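Local structure of oxysterol-binding protein homolog 3 (4IC4) at residues T64-I69 with E340-L345; N121-E126 with Q347-R352. The protein transfers lipids between membranes in a hydrophobic pocket of its OSBP-related domain, coupled to phosphoinositides, and helps maintain sterol distribution. All blocks are in the same frame, centred on the assembly; numbering follows the deposited sequence.

Contact 1 (T64-I69 with E340-L345); sequences TSNEPI and EWKLKL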
loop_
_atom_site.group_PDB
_atom_site.type_symbol
_atom_site.label_atom_id
_atom_site.label_comp_id
_atom_site.label_asym_id
_atom_site.label_seq_id
_atom_site.Cartn_x
_atom_site.Cartn_y
_atom_site.Cartn_z
ATOM N N THR A 64 17.614 -5.096 9.126
ATOM C CA THR A 64 17.634 -3.734 9.645
ATOM C C THR A 64 17.257 -2.700 8.584
ATOM O O THR A 64 16.989 -1.539 8.907
ATOM C CB THR A 64 19.015 -3.388 10.224
ATOM O OG1 THR A 64 20.025 -3.709 9.261
ATOM C CG2 THR A 64 19.259 -4.166 11.511
ATOM N N SER A 65 17.238 -3.122 7.321
ATOM C CA SER A 65 16.864 -2.237 6.220
ATOM C C SER A 65 15.345 -2.202 6.078
ATOM O O SER A 65 14.807 -1.447 5.271
ATOM C CB SER A 65 17.460 -2.731 4.901
ATOM O OG SER A 65 18.876 -2.741 4.931
ATOM N N ASN A 66 14.661 -3.027 6.864
ATOM C CA ASN A 66 13.205 -3.108 6.804
ATOM C C ASN A 66 12.479 -2.366 7.919
ATOM O O ASN A 66 13.077 -1.949 8.916
ATOM C CB ASN A 66 12.763 -4.577 6.883
ATOM C CG ASN A 66 13.230 -5.402 5.706
ATOM O OD1 ASN A 66 13.511 -6.595 5.849
ATOM N ND2 ASN A 66 13.302 -4.789 4.537
ATOM N N GLU A 67 11.174 -2.196 7.712
ATOM C CA GLU A 67 10.271 -1.632 8.705
ATOM C C GLU A 67 9.429 -2.878 9.015
ATOM O O GLU A 67 9.336 -3.783 8.179
ATOM C CB GLU A 67 9.427 -0.487 8.132
ATOM C CG GLU A 67 8.723 -0.785 6.830
ATOM C CD GLU A 67 7.936 0.407 6.318
ATOM O OE1 GLU A 67 8.173 1.532 6.808
ATOM O OE2 GLU A 67 7.089 0.219 5.421
ATOM N N PRO A 68 8.814 -2.946 10.203
ATOM C CA PRO A 68 8.015 -4.116 10.584
ATOM C C PRO A 68 6.656 -4.416 9.954
ATOM O O PRO A 68 5.687 -4.672 10.663
ATOM C CB PRO A 68 7.937 -3.993 12.105
ATOM C CG PRO A 68 7.885 -2.521 12.306
ATOM C CD PRO A 68 8.910 -1.988 11.321
ATOM N N ILE A 69 6.593 -4.390 8.627
ATOM C CA ILE A 69 5.369 -4.750 7.900
ATOM C C ILE A 69 5.786 -5.336 6.554
ATOM O O ILE A 69 6.925 -5.149 6.116
ATOM C CB ILE A 69 4.405 -3.546 7.629
ATOM C CG1 ILE A 69 5.105 -2.471 6.799
ATOM C CG2 ILE A 69 3.849 -3.003 8.938
ATOM C CD1 ILE A 69 4.138 -1.433 6.251
ATOM N N GLU A 340 17.797 -14.102 11.509
ATOM C CA GLU A 340 17.856 -15.543 11.311
ATOM C C GLU A 340 16.576 -16.047 10.651
ATOM O O GLU A 340 16.617 -16.877 9.742
ATOM C CB GLU A 340 18.067 -16.253 12.649
ATOM C CG GLU A 340 18.562 -17.681 12.511
ATOM C CD GLU A 340 18.900 -18.316 13.849
ATOM O OE1 GLU A 340 19.649 -17.693 14.632
ATOM O OE2 GLU A 340 18.423 -19.441 14.112
ATOM N N TRP A 341 15.436 -15.537 11.109
ATOM C CA TRP A 341 14.157 -15.944 10.544
ATOM C C TRP A 341 13.987 -15.462 9.105
ATOM O O TRP A 341 13.457 -16.189 8.268
ATOM C CB TRP A 341 12.999 -15.427 11.401
ATOM C CG TRP A 341 12.603 -16.356 12.509
ATOM C CD1 TRP A 341 12.690 -16.120 13.853
ATOM C CD2 TRP A 341 12.026 -17.657 12.366
ATOM N NE1 TRP A 341 12.197 -17.197 14.554
ATOM C CE2 TRP A 341 11.784 -18.154 13.666
ATOM C CE3 TRP A 341 11.688 -18.453 11.264
ATOM C CZ2 TRP A 341 11.219 -19.411 13.893
ATOM C CZ3 TRP A 341 11.125 -19.706 11.490
ATOM C CH2 TRP A 341 10.896 -20.170 12.796
ATOM N N LYS A 342 14.423 -14.235 8.819
ATOM C CA LYS A 342 14.306 -13.706 7.464
ATOM C C LYS A 342 15.046 -14.636 6.506
ATOM O O LYS A 342 14.506 -15.052 5.480
ATOM C CB LYS A 342 14.886 -12.289 7.391
ATOM C CG LYS A 342 14.732 -11.633 6.024
ATOM C CD LYS A 342 15.174 -10.177 6.043
ATOM C CE LYS A 342 15.060 -9.561 4.657
ATOM N NZ LYS A 342 15.496 -8.137 4.642
ATOM N N LEU A 343 16.281 -14.977 6.856
ATOM C CA LEU A 343 17.081 -15.872 6.027
ATOM C C LEU A 343 16.418 -17.240 5.892
ATOM O O LEU A 343 16.421 -17.838 4.817
ATOM C CB LEU A 343 18.478 -16.029 6.627
ATOM C CG LEU A 343 19.315 -14.749 6.677
ATOM C CD1 LEU A 343 20.614 -15.010 7.423
ATOM C CD2 LEU A 343 19.596 -14.261 5.262
ATOM N N LYS A 344 15.845 -17.731 6.986
ATOM C CA LYS A 344 15.184 -19.028 6.982
ATOM C C LYS A 344 13.975 -19.062 6.048
ATOM O O LYS A 344 13.822 -19.992 5.260
ATOM C CB LYS A 344 14.753 -19.407 8.401
ATOM C CG LYS A 344 13.893 -20.668 8.486
ATOM C CD LYS A 344 14.591 -21.886 7.888
ATOM C CE LYS A 344 15.799 -22.305 8.708
ATOM N NZ LYS A 344 16.443 -23.523 8.139
ATOM N N LEU A 345 13.114 -18.053 6.134
ATOM C CA LEU A 345 11.938 -18.012 5.271
ATOM C C LEU A 345 12.334 -17.942 3.799
ATOM O O LEU A 345 11.726 -18.596 2.954
ATOM C CB LEU A 345 11.052 -16.817 5.626
ATOM C CG LEU A 345 9.909 -17.053 6.617
ATOM C CD1 LEU A 345 10.454 -17.520 7.955
ATOM C CD2 LEU A 345 9.109 -15.764 6.770
#
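Asn66 and Lys342 reach for each other from opposite sides and meet in a single hydrogen bond, Lys342 NZ to Asn66 OD1 at 2.8 Å. The ammonium group approaches the carbonyl oxygen at a C=O...N angle of 130° and stands 27° off the carbonyl plane. Behind it, Lys342 CE lies 3.6 Å from Asn66 OD1, so the end of the methylene chain also rests against the amide. The lysine bridges a wide gap, its CA 10.7 Å from the CA of Asn66; with CG anti to the backbone N (chi1 -177°) and the rest extended, the chain spends its full length on the crossing. Lys342 NZ has a second acceptor in Met61 O, and Asn66 ND2 donates to Lys118 O, so the amide is gripped at both ends and its rotation fixed. Replacing Asn66 by an alanine is likely to leave the ammonium with Met61 O but without the amide oxygen, and Lys118 O without the donor ND2. The bond ties short strand 66-67 of the OSBP-related domain to helix 335-354, beside the phosphoinositide site, just before the inverse gamma turn centred on Pro68. Strand 66-67 runs along strand 118-120, while helix 325-331 packs against both sides of the contact, touching Pro68, Trp341 and Leu345.

Contact 2 (N121-E126 with Q347-R352); sequences NPLLAE and QLQRER
Over one face of the flat Gln349 amide lies Leu123 CD2, 4.0 Å from Gln349 CD and offset from it toward the side between OE1 and NE2; Leu124 N meets the oxygen. On one face of the Arg352 guanidinium, both offset toward the rim, lie Gln349 CA (3.6 Å above the plane) and Leu348 O; a water sits at its edge. Facing the helix is a type II beta turn, Leu123 to Glu126, in the OSBP-related domain. The bond from Leu124 N to Gln349 OE1 is 2.8 Å long, in the carbonyl plane, with an N-H...O angle of 160°. An extended chain, CG anti to the backbone N (chi1 174°), carries the amide there. The edge water donates to Gln349 OE1 and Leu124 O and accepts from Arg352 NH2; another joins Gln349 NE2 to Pro122 O. Gln349, with Gln347, Leu348 and Arg350, belongs to the phosphatidylinositol 4-phosphate site and touches His146 of that site, so the loop's grip on its amide probably helps position a ligand-binding residue. Glu126, salt-bridged to Arg324, reaches back inside the turn: its OE2 accepts Leu123 N at 2.8 Å, from 39° above the carboxylate plane.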
loop_
_atom_site.group_PDB
_atom_site.type_symbol
_atom_site.label_atom_id
_atom_site.label_comp_id
_atom_site.label_asym_id
_atom_site.label_seq_id
_atom_site.Cartn_x
_atom_site.Cartn_y
_atom_site.Cartn_z
ATOM N N ASN A 121 9.683 -8.241 1.965
ATOM C CA ASN A 121 9.143 -8.797 0.730
ATOM C C ASN A 121 8.268 -9.982 1.129
ATOM O O ASN A 121 8.720 -10.893 1.819
ATOM C CB ASN A 121 10.265 -9.299 -0.182
ATOM C CG ASN A 121 11.128 -8.182 -0.710
ATOM O OD1 ASN A 121 10.633 -7.237 -1.317
ATOM N ND2 ASN A 121 12.435 -8.287 -0.489
ATOM N N PRO A 122 6.996 -9.982 0.714
ATOM C CA PRO A 122 6.148 -11.115 1.085
ATOM C C PRO A 122 6.622 -12.382 0.381
ATOM O O PRO A 122 7.336 -12.324 -0.619
ATOM C CB PRO A 122 4.766 -10.694 0.589
ATOM C CG PRO A 122 4.837 -9.195 0.556
ATOM C CD PRO A 122 6.220 -8.938 0.027
ATOM N N LEU A 123 6.226 -13.527 0.916
ATOM C CA LEU A 123 6.571 -14.795 0.303
ATOM C C LEU A 123 5.475 -15.093 -0.716
ATOM O O LEU A 123 4.360 -14.588 -0.599
ATOM C CB LEU A 123 6.581 -15.906 1.353
ATOM C CG LEU A 123 7.553 -15.705 2.513
ATOM C CD1 LEU A 123 7.336 -16.799 3.550
ATOM C CD2 LEU A 123 8.987 -15.722 1.992
ATOM N N LEU A 124 5.789 -15.882 -1.734
ATOM C CA LEU A 124 4.764 -16.252 -2.690
ATOM C C LEU A 124 3.672 -16.971 -1.882
ATOM O O LEU A 124 3.968 -17.830 -1.050
ATOM C CB LEU A 124 5.339 -17.190 -3.752
ATOM C CG LEU A 124 4.350 -17.760 -4.770
ATOM C CD1 LEU A 124 3.709 -16.643 -5.580
ATOM C CD2 LEU A 124 5.102 -18.709 -5.689
ATOM N N ALA A 125 2.420 -16.596 -2.123
ATOM C CA ALA A 125 1.262 -17.183 -1.449
ATOM C C ALA A 125 1.009 -16.608 -0.060
ATOM O O ALA A 125 0.082 -17.030 0.630
ATOM C CB ALA A 125 1.388 -18.708 -1.386
ATOM N N GLU A 126 1.843 -15.663 0.361
ATOM C CA GLU A 126 1.615 -15.005 1.640
ATOM C C GLU A 126 0.347 -14.170 1.419
ATOM O O GLU A 126 0.084 -13.698 0.309
ATOM C CB GLU A 126 2.796 -14.091 1.994
ATOM C CG GLU A 126 2.614 -13.283 3.277
ATOM C CD GLU A 126 3.883 -12.554 3.694
ATOM O OE1 GLU A 126 3.783 -11.507 4.370
ATOM O OE2 GLU A 126 4.986 -13.032 3.353
ATOM N N GLN A 347 15.115 -19.012 2.475
ATOM C CA GLN A 347 15.727 -20.289 2.141
ATOM C C GLN A 347 14.669 -21.370 1.899
ATOM O O GLN A 347 14.776 -22.155 0.957
ATOM C CB GLN A 347 16.674 -20.703 3.273
ATOM C CG GLN A 347 17.794 -21.636 2.865
ATOM C CD GLN A 347 17.305 -23.015 2.501
ATOM O OE1 GLN A 347 16.682 -23.700 3.312
ATOM N NE2 GLN A 347 17.591 -23.436 1.275
ATOM N N LEU A 348 13.644 -21.416 2.744
ATOM C CA LEU A 348 12.596 -22.417 2.576
ATOM C C LEU A 348 11.876 -22.207 1.250
ATOM O O LEU A 348 11.544 -23.161 0.548
ATOM C CB LEU A 348 11.585 -22.342 3.725
ATOM C CG LEU A 348 12.101 -22.752 5.105
ATOM C CD1 LEU A 348 10.978 -22.589 6.116
ATOM C CD2 LEU A 348 12.591 -24.196 5.080
ATOM N N GLN A 349 11.629 -20.949 0.911
ATOM C CA GLN A 349 10.955 -20.638 -0.341
ATOM C C GLN A 349 11.813 -21.023 -1.545
ATOM O O GLN A 349 11.300 -21.551 -2.533
ATOM C CB GLN A 349 10.613 -19.156 -0.393
ATOM C CG GLN A 349 10.045 -18.705 -1.715
ATOM C CD GLN A 349 9.468 -17.322 -1.627
ATOM O OE1 GLN A 349 8.257 -17.153 -1.510
ATOM N NE2 GLN A 349 10.334 -16.319 -1.653
ATOM N N ARG A 350 13.111 -20.750 -1.462
ATOM C CA ARG A 350 14.014 -21.093 -2.551
ATOM C C ARG A 350 14.041 -22.609 -2.755
ATOM O O ARG A 350 14.056 -23.088 -3.892
ATOM C CB ARG A 350 15.429 -20.592 -2.261
ATOM C CG ARG A 350 16.435 -21.026 -3.316
ATOM C CD ARG A 350 17.015 -19.852 -4.078
ATOM N NE ARG A 350 18.262 -19.380 -3.482
ATOM C CZ ARG A 350 19.404 -20.064 -3.489
ATOM N NH1 ARG A 350 19.465 -21.260 -4.063
ATOM N NH2 ARG A 350 20.490 -19.547 -2.930
ATOM N N GLU A 351 14.048 -23.360 -1.655
ATOM C CA GLU A 351 14.060 -24.820 -1.733
ATOM C C GLU A 351 12.795 -25.317 -2.420
ATOM O O GLU A 351 12.848 -26.206 -3.266
ATOM C CB GLU A 351 14.160 -25.438 -0.334
ATOM C CG GLU A 351 15.487 -25.204 0.364
ATOM C CD GLU A 351 16.638 -25.937 -0.298
ATOM O OE1 GLU A 351 17.793 -25.757 0.144
ATOM O OE2 GLU A 351 16.391 -26.698 -1.256
ATOM N N ARG A 352 11.649 -24.749 -2.052
ATOM C CA ARG A 352 10.389 -25.145 -2.669
ATOM C C ARG A 352 10.420 -24.839 -4.159
ATOM O O ARG A 352 10.005 -25.652 -4.986
ATOM C CB ARG A 352 9.212 -24.390 -2.039
ATOM C CG ARG A 352 8.862 -24.816 -0.626
ATOM C CD ARG A 352 7.471 -24.311 -0.241
ATOM N NE ARG A 352 7.415 -22.859 -0.090
ATOM C CZ ARG A 352 7.742 -22.214 1.024
ATOM N NH1 ARG A 352 8.148 -22.898 2.088
ATOM N NH2 ARG A 352 7.655 -20.894 1.084
HETATM O O HOH W 1 9.891 -13.420 -1.025
HETATM O O HOH W 2 6.371 -19.152 -0.866
#

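Both contacts hang from helix 335-354, and their centres lie about 13 Å apart on the same side of the chain's centre. They join directly where Leu345 CD2 of the helix packs on Leu123 CD1 of the loop at 3.8 Å. Between them on the helix falls Glu346, which with Gln347 to Arg350 belongs to the phosphatidylinositol 4-phosphate site; the side chain of Lys342 is about 4 Å from that of Glu346. Contact 1 reaches the site through Met61 and through Lys118, whose side chain is about 3 Å from that of Asn66, and contact 2 through His146, equally near Gln349. The side chain of Ser58, another ligand-binding residue, is about 10 Å from that of Gln349.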